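PDB 6DRU: glycosyl hydrolases family 31 family protein, which catalyses the release of alpha-xylose from the non-reducing terminal glucose of xyloglucan oligosaccharides. Local coordinates for residues V526-N531 against P535-L540; G558-Y563 against C570-W575; A546-T549 against F553-T556; I483-T488 against A496-S501. All blocks are in the same frame, centred on the assembly; numbering follows the deposited sequence.

Interaction 1: V526-N531 against P535-L540. With BGC (beta-D-glucopyranose), chain G.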
loop_
_atom_site.group_PDB
_atom_site.type_symbol
_atom_site.label_atom_id
_atom_site.label_comp_id
_atom_site.label_asym_id
_atom_site.label_seq_id
_atom_site.Cartn_x
_atom_site.Cartn_y
_atom_site.Cartn_z
ATOM N N VAL A 526 5.732 -41.199 18.480
ATOM C CA VAL A 526 6.534 -42.015 19.387
ATOM C C VAL A 526 5.623 -42.447 20.530
ATOM O O VAL A 526 5.204 -41.616 21.345
ATOM C CB VAL A 526 7.762 -41.253 19.903
ATOM C CG1 VAL A 526 8.658 -42.177 20.699
ATOM C CG2 VAL A 526 8.527 -40.638 18.743
ATOM N N TRP A 527 5.320 -43.747 20.594
ATOM C CA TRP A 527 4.247 -44.217 21.469
ATOM C C TRP A 527 4.536 -43.916 22.935
ATOM O O TRP A 527 3.617 -43.604 23.702
ATOM C CB TRP A 527 4.017 -45.717 21.264
ATOM C CG TRP A 527 5.140 -46.590 21.751
ATOM C CD1 TRP A 527 6.203 -47.040 21.024
ATOM C CD2 TRP A 527 5.306 -47.118 23.073
ATOM N NE1 TRP A 527 7.021 -47.814 21.811
ATOM C CE2 TRP A 527 6.493 -47.877 23.073
ATOM C CE3 TRP A 527 4.568 -47.022 24.258
ATOM C CZ2 TRP A 527 6.958 -48.535 24.211
ATOM C CZ3 TRP A 527 5.031 -47.675 25.385
ATOM C CH2 TRP A 527 6.216 -48.423 25.354
ATOM N N TRP A 528 5.800 -43.996 23.345
ATOM C CA TRP A 528 6.170 -43.811 24.743
ATOM C C TRP A 528 6.439 -42.358 25.110
ATOM O O TRP A 528 6.713 -42.075 26.281
ATOM C CB TRP A 528 7.403 -44.658 25.083
ATOM C CG TRP A 528 8.580 -44.409 24.186
ATOM C CD1 TRP A 528 8.957 -45.153 23.107
ATOM C CD2 TRP A 528 9.530 -43.340 24.286
ATOM N NE1 TRP A 528 10.084 -44.619 22.532
ATOM C CE2 TRP A 528 10.456 -43.505 23.237
ATOM C CE3 TRP A 528 9.690 -42.261 25.162
ATOM C CZ2 TRP A 528 11.522 -42.630 23.037
ATOM C CZ3 TRP A 528 10.750 -41.395 24.962
ATOM C CH2 TRP A 528 11.652 -41.584 23.910
ATOM N N SER A 529 6.375 -41.440 24.147
ATOM C CA SER A 529 6.765 -40.055 24.386
ATOM C C SER A 529 5.948 -39.440 25.515
ATOM O O SER A 529 4.714 -39.425 25.469
ATOM C CB SER A 529 6.596 -39.240 23.104
ATOM O OG SER A 529 6.928 -37.879 23.314
ATOM N N GLY A 530 6.647 -38.939 26.532
ATOM C CA GLY A 530 6.027 -38.236 27.632
ATOM C C GLY A 530 5.331 -39.100 28.660
ATOM O O GLY A 530 4.766 -38.554 29.616
ATOM N N ASN A 531 5.346 -40.421 28.502
ATOM C CA ASN A 531 4.658 -41.318 29.425
ATOM C C ASN A 531 5.577 -41.617 30.604
ATOM O O ASN A 531 6.545 -42.372 30.471
ATOM C CB ASN A 531 4.224 -42.597 28.716
ATOM C CG ASN A 531 3.139 -43.338 29.470
ATOM O OD1 ASN A 531 3.159 -43.413 30.700
ATOM N ND2 ASN A 531 2.176 -43.881 28.736
ATOM N N PRO A 535 9.280 -47.301 30.851
ATOM C CA PRO A 535 10.738 -47.232 31.042
ATOM C C PRO A 535 11.441 -46.435 29.962
ATOM O O PRO A 535 12.513 -45.871 30.221
ATOM C CB PRO A 535 11.164 -48.707 31.022
ATOM C CG PRO A 535 9.915 -49.481 31.302
ATOM C CD PRO A 535 8.806 -48.685 30.695
ATOM N N GLU A 536 10.868 -46.369 28.759
ATOM C CA GLU A 536 11.510 -45.646 27.666
ATOM C C GLU A 536 11.627 -44.162 27.987
ATOM O O GLU A 536 12.703 -43.569 27.855
ATOM C CB GLU A 536 10.728 -45.850 26.367
ATOM C CG GLU A 536 10.807 -47.251 25.776
ATOM C CD GLU A 536 9.828 -48.222 26.416
ATOM O OE1 GLU A 536 9.204 -47.863 27.437
ATOM O OE2 GLU A 536 9.674 -49.344 25.887
ATOM N N TYR A 537 10.525 -43.543 28.416
ATOM C CA TYR A 537 10.565 -42.120 28.731
ATOM C C TYR A 537 11.229 -41.847 30.074
ATOM O O TYR A 537 11.824 -40.778 30.259
ATOM C CB TYR A 537 9.158 -41.522 28.727
ATOM C CG TYR A 537 9.171 -40.046 29.042
ATOM C CD1 TYR A 537 9.697 -39.133 28.137
ATOM C CD2 TYR A 537 8.697 -39.569 30.256
ATOM C CE1 TYR A 537 9.729 -37.786 28.423
ATOM C CE2 TYR A 537 8.726 -38.221 30.551
ATOM C CZ TYR A 537 9.244 -37.337 29.630
ATOM O OH TYR A 537 9.278 -35.994 29.914
ATOM N N ARG A 538 11.129 -42.780 31.022
ATOM C CA ARG A 538 11.849 -42.623 32.281
ATOM C C ARG A 538 13.346 -42.476 32.042
ATOM O O ARG A 538 14.022 -41.705 32.734
ATOM C CB ARG A 538 11.559 -43.806 33.202
ATOM C CG ARG A 538 10.222 -43.722 33.915
ATOM C CD ARG A 538 9.819 -45.073 34.470
ATOM N NE ARG A 538 8.776 -44.957 35.483
ATOM C CZ ARG A 538 8.268 -45.987 36.150
ATOM N NH1 ARG A 538 8.707 -47.214 35.908
ATOM N NH2 ARG A 538 7.323 -45.791 37.059
ATOM N N GLU A 539 13.883 -43.211 31.065
ATOM C CA GLU A 539 15.290 -43.056 30.708
ATOM C C GLU A 539 15.561 -41.665 30.150
ATOM O O GLU A 539 16.516 -40.993 30.557
ATOM C CB GLU A 539 15.694 -44.129 29.696
ATOM C CG GLU A 539 17.153 -44.064 29.273
ATOM C CD GLU A 539 17.445 -44.918 28.055
ATOM O OE1 GLU A 539 16.481 -45.399 27.421
ATOM O OE2 GLU A 539 18.637 -45.109 27.730
ATOM N N LEU A 540 14.717 -41.214 29.218
ATOM C CA LEU A 540 14.897 -39.894 28.617
ATOM C C LEU A 540 14.817 -38.788 29.661
ATOM O O LEU A 540 15.622 -37.849 29.641
ATOM C CB LEU A 540 13.854 -39.673 27.522
ATOM C CG LEU A 540 13.829 -38.286 26.875
ATOM C CD1 LEU A 540 15.194 -37.912 26.311
ATOM C CD2 LEU A 540 12.763 -38.225 25.792
HETATM C C2 BGC G . 5.741 -52.552 24.179
HETATM C C3 BGC G . 6.053 -51.780 22.902
HETATM C C4 BGC G . 4.835 -51.723 21.988
HETATM C C5 BGC G . 3.597 -51.277 22.754
HETATM C C6 BGC G . 2.364 -51.293 21.858
HETATM C C1 BGC G . 4.447 -52.056 24.814
HETATM O O2 BGC G . 6.820 -52.396 25.107
HETATM O O3 BGC G . 7.139 -52.413 22.215
HETATM O O4 BGC G . 5.088 -50.809 20.915
HETATM O O5 BGC G . 3.388 -52.145 23.866
HETATM O O6 BGC G . 1.727 -50.012 21.900
#

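Interaction 2: G558-Y563 against C570-W575. With BGC (beta-D-glucopyranose), chain F; BGC (beta-D-glucopyranose), chain B.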
loop_
_atom_site.group_PDB
_atom_site.type_symbol
_atom_site.label_atom_id
_atom_site.label_comp_id
_atom_site.label_asym_id
_atom_site.label_seq_id
_atom_site.Cartn_x
_atom_site.Cartn_y
_atom_site.Cartn_z
ATOM N N GLY A 558 6.475 -29.722 31.990
ATOM C CA GLY A 558 6.001 -30.446 30.829
ATOM C C GLY A 558 4.566 -30.879 30.999
ATOM O O GLY A 558 3.980 -30.783 32.078
ATOM N N SER A 559 4.001 -31.361 29.894
ATOM C CA SER A 559 2.649 -31.910 29.857
ATOM C C SER A 559 2.798 -33.412 29.631
ATOM O O SER A 559 2.891 -33.880 28.496
ATOM C CB SER A 559 1.808 -31.246 28.769
ATOM O OG SER A 559 0.461 -31.684 28.822
ATOM N N ARG A 560 2.825 -34.164 30.725
ATOM C CA ARG A 560 3.101 -35.591 30.678
ATOM C C ARG A 560 1.828 -36.392 30.427
ATOM O O ARG A 560 0.709 -35.921 30.645
ATOM C CB ARG A 560 3.748 -36.054 31.985
ATOM C CG ARG A 560 4.964 -35.246 32.408
ATOM C CD ARG A 560 6.175 -35.569 31.552
ATOM N NE ARG A 560 7.345 -34.806 31.968
ATOM C CZ ARG A 560 7.851 -33.784 31.286
ATOM N NH1 ARG A 560 7.297 -33.412 30.139
ATOM N NH2 ARG A 560 8.919 -33.144 31.743
ATOM N N THR A 561 2.019 -37.620 29.960
ATOM C CA THR A 561 0.976 -38.632 29.924
ATOM C C THR A 561 1.383 -39.780 30.842
ATOM O O THR A 561 2.535 -39.880 31.271
ATOM C CB THR A 561 0.718 -39.122 28.490
ATOM O OG1 THR A 561 -0.261 -40.168 28.506
ATOM C CG2 THR A 561 1.995 -39.624 27.844
ATOM N N CYS A 562 0.425 -40.645 31.165
ATOM C CA CYS A 562 0.669 -41.670 32.170
ATOM C C CYS A 562 -0.407 -42.742 32.077
ATOM O O CYS A 562 -1.443 -42.561 31.433
ATOM C CB CYS A 562 0.718 -41.062 33.578
ATOM S SG CYS A 562 -0.789 -40.195 34.111
ATOM N N TYR A 563 -0.135 -43.875 32.728
ATOM C CA TYR A 563 -1.104 -44.956 32.850
ATOM C C TYR A 563 -1.936 -44.868 34.123
ATOM O O TYR A 563 -3.050 -45.404 34.154
ATOM C CB TYR A 563 -0.393 -46.313 32.822
ATOM C CG TYR A 563 0.241 -46.674 31.497
ATOM C CD1 TYR A 563 -0.320 -46.264 30.295
ATOM C CD2 TYR A 563 1.406 -47.431 31.450
ATOM C CE1 TYR A 563 0.262 -46.599 29.081
ATOM C CE2 TYR A 563 1.996 -47.770 30.245
ATOM C CZ TYR A 563 1.422 -47.352 29.064
ATOM O OH TYR A 563 2.010 -47.691 27.865
ATOM N N CYS A 570 -1.226 -35.664 34.684
ATOM C CA CYS A 570 -0.188 -36.607 35.078
ATOM C C CYS A 570 0.942 -35.887 35.808
ATOM O O CYS A 570 1.175 -34.690 35.618
ATOM C CB CYS A 570 0.360 -37.350 33.860
ATOM S SG CYS A 570 -0.830 -38.455 33.045
ATOM N N ALA A 571 1.646 -36.633 36.655
ATOM C CA ALA A 571 2.612 -36.050 37.573
ATOM C C ALA A 571 3.958 -35.799 36.895
ATOM O O ALA A 571 4.266 -36.338 35.827
ATOM C CB ALA A 571 2.807 -36.956 38.789
ATOM N N ASN A 572 4.768 -34.953 37.549
ATOM C CA ASN A 572 6.112 -34.628 37.078
ATOM C C ASN A 572 7.051 -34.371 38.253
ATOM O O ASN A 572 7.968 -33.549 38.151
ATOM C CB ASN A 572 6.075 -33.411 36.135
ATOM C CG ASN A 572 7.401 -33.165 35.430
ATOM O OD1 ASN A 572 7.876 -34.002 34.663
ATOM N ND2 ASN A 572 8.003 -32.010 35.689
ATOM N N GLU A 573 6.836 -35.059 39.365
ATOM C CA GLU A 573 7.592 -34.868 40.592
ATOM C C GLU A 573 8.782 -35.816 40.633
ATOM O O GLU A 573 8.799 -36.840 39.942
ATOM C CB GLU A 573 6.686 -35.098 41.802
ATOM C CG GLU A 573 5.639 -34.007 42.035
ATOM C CD GLU A 573 4.556 -33.979 40.966
ATOM O OE1 GLU A 573 4.584 -33.070 40.110
ATOM O OE2 GLU A 573 3.687 -34.877 40.972
ATOM N N PRO A 574 9.811 -35.500 41.430
ATOM C CA PRO A 574 11.005 -36.361 41.463
ATOM C C PRO A 574 10.730 -37.789 41.916
ATOM O O PRO A 574 11.594 -38.654 41.719
ATOM C CB PRO A 574 11.939 -35.636 42.445
ATOM C CG PRO A 574 11.068 -34.687 43.196
ATOM C CD PRO A 574 9.986 -34.291 42.251
ATOM N N TRP A 575 9.569 -38.065 42.504
ATOM C CA TRP A 575 9.192 -39.410 42.913
ATOM C C TRP A 575 8.179 -40.050 41.972
ATOM O O TRP A 575 7.621 -41.100 42.301
ATOM C CB TRP A 575 8.628 -39.384 44.334
ATOM C CG TRP A 575 7.589 -38.334 44.520
ATOM C CD1 TRP A 575 6.260 -38.435 44.235
ATOM C CD2 TRP A 575 7.790 -37.014 45.037
ATOM N NE1 TRP A 575 5.621 -37.258 44.538
ATOM C CE2 TRP A 575 6.538 -36.369 45.035
ATOM C CE3 TRP A 575 8.908 -36.314 45.503
ATOM C CZ2 TRP A 575 6.371 -35.059 45.479
ATOM C CZ3 TRP A 575 8.741 -35.014 45.945
ATOM C CH2 TRP A 575 7.482 -34.399 45.930
HETATM C C2 BGC F . -0.410 -29.593 25.610
HETATM C C3 BGC F . -0.817 -28.363 24.875
HETATM C C4 BGC F . -0.516 -28.521 23.375
HETATM C C5 BGC F . -1.105 -29.803 22.867
HETATM C C6 BGC F . -0.733 -29.986 21.401
HETATM C C1 BGC F . -1.076 -30.778 24.958
HETATM O O2 BGC F . -0.823 -29.502 26.993
HETATM O O3 BGC F . -0.119 -27.281 25.377
HETATM O O4 BGC F . -1.085 -27.449 22.658
HETATM O O5 BGC F . -0.599 -30.890 23.615
HETATM O O6 BGC F . -1.399 -31.117 20.888
HETATM C C2 BGC B . -1.556 -35.298 23.956
HETATM C C3 BGC B . -0.855 -33.994 24.114
HETATM C C4 BGC B . -1.497 -33.185 25.254
HETATM C C5 BGC B . -1.577 -34.031 26.493
HETATM C C6 BGC B . -2.245 -33.232 27.607
HETATM C C1 BGC B . -1.600 -36.005 25.291
HETATM O O1 BGC B . -2.229 -37.235 25.143
HETATM O O2 BGC B . -0.847 -36.109 22.993
HETATM O O3 BGC B . -0.948 -33.286 22.929
HETATM O O4 BGC B . -0.726 -32.035 25.525
HETATM O O5 BGC B . -2.326 -35.204 26.230
HETATM O O6 BGC B . -3.592 -33.630 27.736
#

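Interaction 3: A546-T549 against F553-T556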
loop_
_atom_site.group_PDB
_atom_site.type_symbol
_atom_site.label_atom_id
_atom_site.label_comp_id
_atom_site.label_asym_id
_atom_site.label_seq_id
_atom_site.Cartn_x
_atom_site.Cartn_y
_atom_site.Cartn_z
ATOM N N ALA A 546 19.152 -34.566 34.441
ATOM C CA ALA A 546 20.554 -34.454 34.826
ATOM C C ALA A 546 21.222 -33.272 34.135
ATOM O O ALA A 546 22.063 -32.588 34.731
ATOM C CB ALA A 546 21.292 -35.753 34.506
ATOM N N TRP A 547 20.856 -33.013 32.877
ATOM C CA TRP A 547 21.460 -31.906 32.142
ATOM C C TRP A 547 21.066 -30.562 32.738
ATOM O O TRP A 547 21.887 -29.639 32.798
ATOM C CB TRP A 547 21.064 -31.977 30.669
ATOM C CG TRP A 547 21.534 -30.801 29.871
ATOM C CD1 TRP A 547 22.760 -30.204 29.932
ATOM C CD2 TRP A 547 20.781 -30.069 28.896
ATOM N NE1 TRP A 547 22.820 -29.150 29.053
ATOM C CE2 TRP A 547 21.616 -29.046 28.405
ATOM C CE3 TRP A 547 19.483 -30.181 28.390
ATOM C CZ2 TRP A 547 21.196 -28.142 27.434
ATOM C CZ3 TRP A 547 19.067 -29.283 27.426
ATOM C CH2 TRP A 547 19.921 -28.277 26.957
ATOM N N THR A 548 19.812 -30.429 33.181
ATOM C CA THR A 548 19.350 -29.159 33.728
ATOM C C THR A 548 20.106 -28.765 34.990
ATOM O O THR A 548 20.078 -27.590 35.371
ATOM C CB THR A 548 17.851 -29.225 34.019
ATOM O OG1 THR A 548 17.611 -30.146 35.091
ATOM C CG2 THR A 548 17.095 -29.684 32.785
ATOM N N THR A 549 20.774 -29.716 35.647
ATOM C CA THR A 549 21.633 -29.369 36.776
ATOM C C THR A 549 22.757 -28.435 36.349
ATOM O O THR A 549 23.166 -27.561 37.120
ATOM C CB THR A 549 22.215 -30.635 37.407
ATOM O OG1 THR A 549 21.185 -31.623 37.543
ATOM C CG2 THR A 549 22.801 -30.326 38.781
ATOM N N PHE A 553 19.590 -22.128 34.924
ATOM C CA PHE A 553 18.502 -22.363 35.862
ATOM C C PHE A 553 18.005 -23.788 35.693
ATOM O O PHE A 553 17.759 -24.233 34.569
ATOM C CB PHE A 553 17.354 -21.365 35.654
ATOM C CG PHE A 553 17.708 -19.953 36.026
ATOM C CD1 PHE A 553 17.555 -19.506 37.329
ATOM C CD2 PHE A 553 18.198 -19.073 35.074
ATOM C CE1 PHE A 553 17.886 -18.208 37.678
ATOM C CE2 PHE A 553 18.530 -17.776 35.416
ATOM C CZ PHE A 553 18.372 -17.342 36.719
ATOM N N MET A 554 17.869 -24.501 36.806
ATOM C CA MET A 554 17.398 -25.880 36.804
ATOM C C MET A 554 15.898 -25.878 37.074
ATOM O O MET A 554 15.461 -25.569 38.188
ATOM C CB MET A 554 18.144 -26.712 37.844
ATOM C CG MET A 554 17.845 -28.199 37.775
ATOM S SD MET A 554 18.395 -29.088 39.241
ATOM C CE MET A 554 17.920 -30.760 38.815
ATOM N N ARG A 555 15.110 -26.217 36.055
ATOM C CA ARG A 555 13.658 -26.216 36.170
ATOM C C ARG A 555 13.088 -27.371 35.364
ATOM O O ARG A 555 13.495 -27.599 34.221
ATOM C CB ARG A 555 13.058 -24.887 35.693
ATOM C CG ARG A 555 11.593 -24.974 35.287
ATOM C CD ARG A 555 11.037 -23.614 34.889
ATOM N NE ARG A 555 9.826 -23.727 34.076
ATOM C CZ ARG A 555 9.832 -23.873 32.755
ATOM N NH1 ARG A 555 10.987 -23.922 32.107
ATOM N NH2 ARG A 555 8.693 -23.970 32.082
ATOM N N THR A 556 12.149 -28.095 35.966
ATOM C CA THR A 556 11.417 -29.157 35.295
ATOM C C THR A 556 9.996 -28.692 35.008
ATOM O O THR A 556 9.403 -27.950 35.798
ATOM C CB THR A 556 11.403 -30.438 36.139
ATOM O OG1 THR A 556 10.673 -31.460 35.449
ATOM C CG2 THR A 556 10.772 -30.186 37.506
#

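Interaction 4: I483-T488 against A496-S501. With XYS (alpha-D-xylopyranose), chain N.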
loop_
_atom_site.group_PDB
_atom_site.type_symbol
_atom_site.label_atom_id
_atom_site.label_comp_id
_atom_site.label_asym_id
_atom_site.label_seq_id
_atom_site.Cartn_x
_atom_site.Cartn_y
_atom_site.Cartn_z
ATOM N N ILE A 483 14.942 -16.640 30.121
ATOM C CA ILE A 483 14.325 -17.124 28.891
ATOM C C ILE A 483 14.360 -18.644 28.905
ATOM O O ILE A 483 15.344 -19.248 29.350
ATOM C CB ILE A 483 15.063 -16.569 27.656
ATOM C CG1 ILE A 483 15.122 -15.040 27.696
ATOM C CG2 ILE A 483 14.390 -17.027 26.373
ATOM C CD1 ILE A 483 13.780 -14.370 27.610
ATOM N N TRP A 484 13.290 -19.273 28.419
ATOM C CA TRP A 484 13.267 -20.719 28.263
ATOM C C TRP A 484 12.851 -21.058 26.838
ATOM O O TRP A 484 12.168 -20.278 26.169
ATOM C CB TRP A 484 12.353 -21.398 29.306
ATOM C CG TRP A 484 10.964 -21.748 28.863
ATOM C CD1 TRP A 484 10.542 -22.952 28.380
ATOM C CD2 TRP A 484 9.803 -20.909 28.915
ATOM N NE1 TRP A 484 9.198 -22.909 28.103
ATOM C CE2 TRP A 484 8.719 -21.666 28.422
ATOM C CE3 TRP A 484 9.576 -19.589 29.315
ATOM C CZ2 TRP A 484 7.431 -21.148 28.322
ATOM C CZ3 TRP A 484 8.295 -19.077 29.214
ATOM C CH2 TRP A 484 7.240 -19.854 28.717
ATOM N N SER A 485 13.283 -22.232 26.376
ATOM C CA SER A 485 13.261 -22.569 24.958
ATOM C C SER A 485 11.870 -22.866 24.409
ATOM O O SER A 485 11.765 -23.213 23.228
ATOM C CB SER A 485 14.179 -23.763 24.702
ATOM O OG SER A 485 13.777 -24.886 25.464
ATOM N N GLY A 486 10.814 -22.754 25.206
ATOM C CA GLY A 486 9.472 -22.911 24.675
ATOM C C GLY A 486 9.023 -24.360 24.571
ATOM O O GLY A 486 9.581 -25.274 25.189
ATOM N N ASP A 487 7.988 -24.563 23.757
ATOM C CA ASP A 487 7.329 -25.860 23.645
ATOM C C ASP A 487 8.158 -26.806 22.784
ATOM O O ASP A 487 8.343 -26.568 21.586
ATOM C CB ASP A 487 5.931 -25.690 23.061
ATOM C CG ASP A 487 4.995 -24.958 23.997
ATOM O OD1 ASP A 487 5.404 -24.683 25.145
ATOM O OD2 ASP A 487 3.856 -24.657 23.587
ATOM N N THR A 488 8.645 -27.883 23.394
ATOM C CA THR A 488 9.452 -28.883 22.717
ATOM C C THR A 488 8.805 -30.254 22.871
ATOM O O THR A 488 8.026 -30.494 23.797
ATOM C CB THR A 488 10.881 -28.911 23.275
ATOM O OG1 THR A 488 10.843 -28.815 24.704
ATOM C CG2 THR A 488 11.685 -27.748 22.722
ATOM N N ALA A 496 18.971 -33.103 22.105
ATOM C CA ALA A 496 20.231 -32.742 21.467
ATOM C C ALA A 496 20.188 -31.345 20.858
ATOM O O ALA A 496 21.208 -30.645 20.846
ATOM C CB ALA A 496 20.591 -33.773 20.397
ATOM N N VAL A 497 19.031 -30.920 20.346
ATOM C CA VAL A 497 18.962 -29.622 19.681
ATOM C C VAL A 497 18.862 -28.469 20.674
ATOM O O VAL A 497 19.225 -27.337 20.330
ATOM C CB VAL A 497 17.802 -29.571 18.671
ATOM C CG1 VAL A 497 17.835 -30.795 17.766
ATOM C CG2 VAL A 497 16.468 -29.455 19.374
ATOM N N GLN A 498 18.373 -28.718 21.893
ATOM C CA GLN A 498 18.213 -27.635 22.859
ATOM C C GLN A 498 19.551 -27.018 23.242
ATOM O O GLN A 498 19.609 -25.830 23.577
ATOM C CB GLN A 498 17.501 -28.139 24.115
ATOM C CG GLN A 498 16.093 -28.640 23.879
ATOM C CD GLN A 498 15.279 -27.693 23.024
ATOM O OE1 GLN A 498 15.021 -26.556 23.413
ATOM N NE2 GLN A 498 14.868 -28.159 21.852
ATOM N N VAL A 499 20.628 -27.805 23.206
ATOM C CA VAL A 499 21.935 -27.305 23.629
ATOM C C VAL A 499 22.391 -26.174 22.715
ATOM O O VAL A 499 22.817 -25.110 23.180
ATOM C CB VAL A 499 22.963 -28.449 23.666
ATOM C CG1 VAL A 499 24.290 -27.948 24.218
ATOM C CG2 VAL A 499 22.434 -29.608 24.490
ATOM N N ALA A 500 22.308 -26.389 21.399
ATOM C CA ALA A 500 22.765 -25.378 20.451
ATOM C C ALA A 500 21.940 -24.100 20.543
ATOM O O ALA A 500 22.459 -23.010 20.282
ATOM C CB ALA A 500 22.724 -25.936 19.029
ATOM N N SER A 501 20.660 -24.212 20.912
ATOM C CA SER A 501 19.831 -23.023 21.081
ATOM C C SER A 501 20.321 -22.169 22.246
ATOM O O SER A 501 20.385 -20.939 22.138
ATOM C CB SER A 501 18.369 -23.423 21.283
ATOM O OG SER A 501 17.514 -22.294 21.239
HETATM C C1 XYS N . 2.518 -22.634 26.709
HETATM C C2 XYS N . 3.826 -22.686 27.464
HETATM C C3 XYS N . 3.805 -23.869 28.406
HETATM C C4 XYS N . 2.569 -23.805 29.276
HETATM C C5 XYS N . 1.346 -23.639 28.401
HETATM O O1 XYS N . 2.346 -23.832 25.990
HETATM O O2 XYS N . 4.893 -22.813 26.556
HETATM O O3 XYS N . 4.956 -23.850 29.218
HETATM O O4 XYS N . 2.456 -24.997 30.016
HETATM O O5 XYS N . 1.461 -22.466 27.625
HETATM O O HOH W 1 13.806 -24.013 21.592
#

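Interaction 1: V526-N531 against P535-L540
The carbonyl oxygen of W528 is met by two groups: N531 N donates a hydrogen bond to W528 O at 3.1 Å, closing a type II turn, and the CB of Y537 packs against the same oxygen from the helix. The turn presents G530 to Y537, whose ring is laid beneath it because CG stands anti to the backbone N (chi1 -180°). G530 CA sits almost exactly over the middle of the Y537 ring, 3.6 Å from its centroid, a clean CH-pi contact. The phenol is tied down at its far end, where Y537 OH bonds to G518 O. W528 is layered between two aliphatic groups. E536 CB lies over the five-membered ring of W528, 3.5 Å from its centroid, and V526 CG1 covers the opposite face, while L540 CD2 comes in the ring plane and touches W528 CZ3 at 3.8 Å. Further out, E536 bends at chi2 (82°), bringing its carboxylate to the edge of the W527 indole with the two planes 77° apart. E536 OE2 lies 3.3 Å from W527 CZ2. One face of that indole rests on W528 CB and the other meets O4 of a bound glucose. Two overlapping turns, type I from V526 to S529 and type II from W528 to N531, thus pack against the first turn of helix 535-548, in the family 31 TIM-barrel domain.

Interaction 2: G558-Y563 against C570-W575
C562 and C570 are joined covalently, C562 SG to C570 SG at 2.0 Å, by a disulfide with a chi3 of -78°. C570 also uses its CB for packing, meeting the R560 carbonyl oxygen at 3.5 Å. The polar part of the contact is between R560 and N572. A bend at chi2 (-74°) turns the arginine so that R560 NE faces N572 OD1 at 2.9 Å, with the guanidinium and amide planes 80° apart. NE and NH2 both make only weak bonds to this oxygen, and its position is doubtful. Firmer anchors lie elsewhere, with R560 NH1 donating to G519 O and N572 ND2 to T556 OG1. The aliphatic part of R560 runs past the neighbouring backbone, R560 CG lying 3.7 Å from A571 O. Carbohydrate is met at S559, whose OG shares a hydrogen bond of 3.1 Å with O2 of one bound glucose and lies beside C6 of a second. Within 570-575, N572 N donates to E573 OE1, which it reaches from above the carboxylate plane. The covalent link ties together two irregular segments of one long loop, neither of which forms a regular strand, and a formed disulfide is consistent with a secreted enzyme that folded under oxidising conditions.

Interaction 3: A546-T549 against F553-T556
M554 and T548 meet chiefly by van der Waals packing. The methionine leaves the backbone with CG anti to N (chi1 -172°) and stays extended to its methyl, crossing the T548 side chain at about a right angle. Its CB lies against the T548 carbonyl oxygen at 3.3 Å, and CG touches T548 OG1 at a similar distance. Farther along, the chain runs side by side with T549, both pointing the same way, and M554 CE packs 3.6 Å from T549 OG1. The polar bonds belong to the helix end itself. A546 O accepts two donors from the same face of its carbonyl plane: T549 OG1 at 3.1 Å, 44° above that plane, and T549 N at 3.3 Å. T548 OG1 is likewise satisfied by L545 O one turn back, so the methionine meets hydroxyls already engaged by the helix backbone. This buried contact closes the short link from the end of helix 535-548 into strand 554-555. The strand runs parallel to strand 252-254, with M554 bonded through its backbone to I253. Helix 582-594 borders the contact through Y588 and R592, and W547 turns from the first segment towards helix 492-508.

Interaction 4: I483-T488 against A496-S501
Q498 spans the gap from helix 492-508 to the loop of S485 and T488. Q498 CB packs against the indole of W547, a residue of helix 535-548. Beyond CG the chain bends (chi2 -47°), which swings the amide to the loop, and there Q498 CD lies 3.6 Å from the T488 methyl CG2. At the tip the two amide atoms part. Q498 OE1 takes a hydrogen bond from S485 OG at 2.9 Å, the serine hydroxyl tilted 28° from the carbonyl plane. A water that donates to S485 O at 2.7 Å adds a weak, longer bond to the same OE1, so the S485 carbonyl has at most a weak, water-mediated link to the helix beside the direct serine bond. NE2 faces T488 CG2 and has a weak bond back to T494 O in its own helix. Between the two residues that Q498 touches, the loop carries D487, the proton donor, whose OD2 accepts a hydrogen bond from xylose O1 at 3.0 Å. The edge of the W484 indole comes to the xylose, W484 CZ2 lying 3.5 Å from its O2. Q498 therefore holds the loop on both sides of D487 without touching the sugar, and probably helps to place it. Strand 481-484 followed by helix 492-508 is a beta-alpha step of the TIM barrel, with a catalytic residue in the loop after the strand, as is usual in this fold.

All four contacts lie in the TIM-barrel domain and follow the chain in the order 4, 1, 3, 2. Helix 535-548 is shared by interaction 1, near its start, and interaction 3, near its end, about 18 Å apart; this and the following distances run between centres. Interactions 3 and 4 reach the same sheet, about 12 Å apart, and touch where W547 meets V499 and R555 lies beside W484. Interaction 2 joins interaction 1, about 11 Å away, through G530 O and T561 N, and interaction 3, about 16 Å away, through N572 ND2 and T556 OG1. The series thus runs from the xylose pocket at interaction 4 to the more peripheral interactions 1 and 2, where W527 and S559 meet glucose.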